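Malonyl-CoA-[acyl-carrier-protein] transacylase (Coxiella burnetii, PDB 3TQE) probably catalyses transfer of the malonyl group from malonyl-CoA to holo-acyl carrier protein, yielding malonyl-ACP and free CoA. Local coordinates at residues G157-P162 with C206-P211. Residues are numbered along the deposited sequence; the frame is centred on the assembly and turned at random.
Sequences GQVVQP and CPLMQP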
ATOM      1  N   GLY A 157      -1.431  20.173 -21.421  1.00 18.54           N
ATOM      2  CA  GLY A 157      -2.867  20.054 -21.390  1.00 19.27           C
ATOM      3  C   GLY A 157      -3.441  18.758 -20.863  1.00 19.16           C
ATOM      4  O   GLY A 157      -4.650  18.666 -20.564  1.00 21.57           O
ATOM      5  N   GLN A 158      -2.584  17.750 -20.769  1.00 17.16           N
ATOM      6  CA  GLN A 158      -2.939  16.462 -20.213  1.00 16.90           C
ATOM      7  C   GLN A 158      -2.549  16.427 -18.750  1.00 17.37           C
ATOM      8  O   GLN A 158      -2.002  17.380 -18.210  1.00 18.27           O
ATOM      9  CB  GLN A 158      -2.218  15.349 -20.980  1.00 16.64           C
ATOM     10  CG  GLN A 158      -2.662  15.206 -22.424  1.00 16.61           C
ATOM     11  CD  GLN A 158      -2.089  13.952 -23.029  1.00 15.69           C
ATOM     12  OE1 GLN A 158      -0.881  13.879 -23.241  1.00 16.79           O
ATOM     13  NE2 GLN A 158      -2.935  12.938 -23.263  1.00 15.62           N
ATOM     14  N   VAL A 159      -2.866  15.313 -18.102  1.00 16.27           N
ATOM     15  CA  VAL A 159      -2.521  15.101 -16.714  1.00 16.48           C
ATOM     16  C   VAL A 159      -1.253  14.266 -16.621  1.00 15.22           C
ATOM     17  O   VAL A 159      -1.151  13.198 -17.209  1.00 15.55           O
ATOM     18  CB  VAL A 159      -3.639  14.334 -15.985  1.00 16.75           C
ATOM     19  CG1 VAL A 159      -3.232  13.982 -14.561  1.00 16.93           C
ATOM     20  CG2 VAL A 159      -4.892  15.146 -15.975  1.00 18.93           C
ATOM     21  N   VAL A 160      -0.304  14.743 -15.848  1.00 15.23           N
ATOM     22  CA  VAL A 160       0.839  13.936 -15.452  1.00 14.97           C
ATOM     23  C   VAL A 160       1.420  14.569 -14.215  1.00 16.36           C
ATOM     24  O   VAL A 160       1.684  15.755 -14.181  1.00 16.73           O
ATOM     25  CB  VAL A 160       1.900  13.778 -16.561  1.00 14.98           C
ATOM     26  CG1 VAL A 160       2.369  15.144 -17.090  1.00 16.37           C
ATOM     27  CG2 VAL A 160       3.080  12.919 -16.090  1.00 16.36           C
ATOM     28  N   GLN A 161       1.563  13.781 -13.163  1.00 15.97           N
ATOM     29  CA  GLN A 161       2.074  14.310 -11.927  1.00 17.39           C
ATOM     30  C   GLN A 161       2.636  13.241 -11.042  1.00 16.53           C
ATOM     31  O   GLN A 161       2.354  12.081 -11.238  1.00 15.50           O
ATOM     32  CB  GLN A 161       0.996  15.049 -11.172  1.00 18.48           C
ATOM     33  CG  GLN A 161      -0.262  14.323 -10.921  1.00 22.24           C
ATOM     34  CD  GLN A 161      -1.360  15.310 -10.484  1.00 28.17           C
ATOM     35  OE1 GLN A 161      -1.850  16.131 -11.282  1.00 34.15           O
ATOM     36  NE2 GLN A 161      -1.728  15.243  -9.242  1.00 31.11           N
ATOM     37  N   PRO A 162       3.418  13.645 -10.034  1.00 17.61           N
ATOM     38  CA  PRO A 162       3.863  12.697  -9.030  1.00 17.77           C
ATOM     39  C   PRO A 162       2.674  12.012  -8.355  1.00 17.30           C
ATOM     40  O   PRO A 162       1.686  12.652  -8.033  1.00 18.75           O
ATOM     41  CB  PRO A 162       4.669  13.573  -8.059  1.00 18.35           C
ATOM     42  CG  PRO A 162       5.162  14.723  -8.908  1.00 19.63           C
ATOM     43  CD  PRO A 162       3.995  14.984  -9.815  1.00 18.91           C
ATOM     44  N   CYS A 206      -3.894  10.416  -8.987  1.00 18.38           N
ATOM     45  CA  CYS A 206      -3.916  11.623  -9.765  1.00 18.96           C
ATOM     46  C   CYS A 206      -5.347  11.955 -10.068  1.00 18.07           C
ATOM     47  O   CYS A 206      -6.232  11.152  -9.824  1.00 16.56           O
ATOM     48  CB  CYS A 206      -3.070  11.471 -11.036  1.00 20.40           C
ATOM     49  SG  CYS A 206      -3.802  10.618 -12.414  1.00 21.47           S
ATOM     50  N   PRO A 207      -5.602  13.137 -10.621  1.00 18.42           N
ATOM     51  CA  PRO A 207      -6.980  13.541 -10.842  1.00 18.28           C
ATOM     52  C   PRO A 207      -7.776  12.676 -11.810  1.00 17.83           C
ATOM     53  O   PRO A 207      -9.002  12.721 -11.794  1.00 17.77           O
ATOM     54  CB  PRO A 207      -6.819  14.960 -11.390  1.00 20.10           C
ATOM     55  CG  PRO A 207      -5.599  15.431 -10.774  1.00 20.66           C
ATOM     56  CD  PRO A 207      -4.685  14.279 -10.747  1.00 18.94           C
ATOM     57  N   LEU A 208      -7.118  11.848 -12.611  1.00 16.85           N
ATOM     58  CA  LEU A 208      -7.867  10.921 -13.447  1.00 16.96           C
ATOM     59  C   LEU A 208      -8.667   9.903 -12.661  1.00 16.25           C
ATOM     60  O   LEU A 208      -9.568   9.283 -13.199  1.00 16.29           O
ATOM     61  CB  LEU A 208      -6.956  10.189 -14.413  1.00 17.23           C
ATOM     62  CG  LEU A 208      -6.237  11.107 -15.389  1.00 17.27           C
ATOM     63  CD1 LEU A 208      -5.399  10.248 -16.291  1.00 19.06           C
ATOM     64  CD2 LEU A 208      -7.242  11.951 -16.180  1.00 19.33           C
HETATM   65  N   MSE A 209      -8.343   9.739 -11.382  1.00 14.05           N
HETATM   66  CA  MSE A 209      -9.099   8.849 -10.538  1.00 14.25           C
HETATM   67  C   MSE A 209     -10.344   9.498  -9.965  1.00 13.86           C
HETATM   68  O   MSE A 209     -11.091   8.842  -9.250  1.00 14.27           O
HETATM   69  CB  MSE A 209      -8.224   8.352  -9.404  1.00 14.12           C
HETATM   70  CG  MSE A 209      -7.186   7.368  -9.776  1.00 16.89           C
HETATM   71 SE   MSE A 209      -7.843   5.709 -10.571  1.00 18.12          SE
HETATM   72  CE  MSE A 209      -7.516   6.166 -12.415  1.00 19.18           C
ATOM     73  N   GLN A 210     -10.607  10.771 -10.270  1.00 14.29           N
ATOM     74  CA  GLN A 210     -11.742  11.404  -9.648  1.00 15.78           C
ATOM     75  C   GLN A 210     -13.070  10.642  -9.860  1.00 15.81           C
ATOM     76  O   GLN A 210     -13.860  10.542  -8.942  1.00 16.18           O
ATOM     77  CB  GLN A 210     -11.876  12.851 -10.086  1.00 17.18           C
ATOM     78  CG  GLN A 210     -12.917  13.613  -9.291  1.00 19.92           C
ATOM     79  CD  GLN A 210     -12.578  13.756  -7.812  1.00 22.80           C
ATOM     80  OE1 GLN A 210     -11.469  14.135  -7.449  1.00 26.64           O
ATOM     81  NE2 GLN A 210     -13.550  13.444  -6.949  1.00 28.13           N
ATOM     82  N   PRO A 211     -13.309  10.073 -11.043  1.00 16.45           N
ATOM     83  CA  PRO A 211     -14.573   9.347 -11.184  1.00 17.63           C
ATOM     84  C   PRO A 211     -14.668   8.167 -10.233  1.00 16.78           C
ATOM     85  O   PRO A 211     -15.738   7.852  -9.729  1.00 18.10           O
ATOM     86  CB  PRO A 211     -14.526   8.855 -12.625  1.00 18.76           C
ATOM     87  CG  PRO A 211     -13.626   9.811 -13.309  1.00 19.58           C
ATOM     88  CD  PRO A 211     -12.600  10.209 -12.327  1.00 17.63           C
TER
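Cys206, the residue after the predicted active-site histidine His205, meets the loop-to-strand junction at Val159 and Gln161. Its CB lies 4.0 Å from CG of Gln161, and its SG lies 4.0 Å from CG1 of Val159. With chi1 at 80°, the sulfur is tucked between the backbone N and carbonyl carbon, close enough to the following turn to accept a hydrogen bond from Leu208 N (3.5 Å to Cys206 SG, N-H...S angle 150°).

Pro207 comes next and opens the 3-10 turn. Its CD sits above the face of the Gln161 carboxamide, 3.4 Å from OE1 and 3.5 Å from both NE2 and CD of that residue. Chi1 of 53° on Gln161, with an extended chain beyond CG, carries the amide out to the proline. Pro207 CD also touches CG1 of Val159.

At Leu208 the other valine branch takes over: CD2 of the leucine reaches CG2 of Val159 at 4.0 Å, the two side chains running antiparallel past one another. Leu208 also packs on Val129 and His176. Beyond it, helix 210-220 leads away from the strand.

Val159 and Gln161 are in turn bonded through their backbones to His176 and Ser174, in the ferredoxin-like subdomain of this transferase fold. The chain just after His205 packs on that subdomain by dispersion and shape, without hydrogen bonds or salt bridges between the two segments. The seam is mostly apolar, with one amide face laid on a proline ring, and such van der Waals contacts fix the register less strictly than directed bonds would.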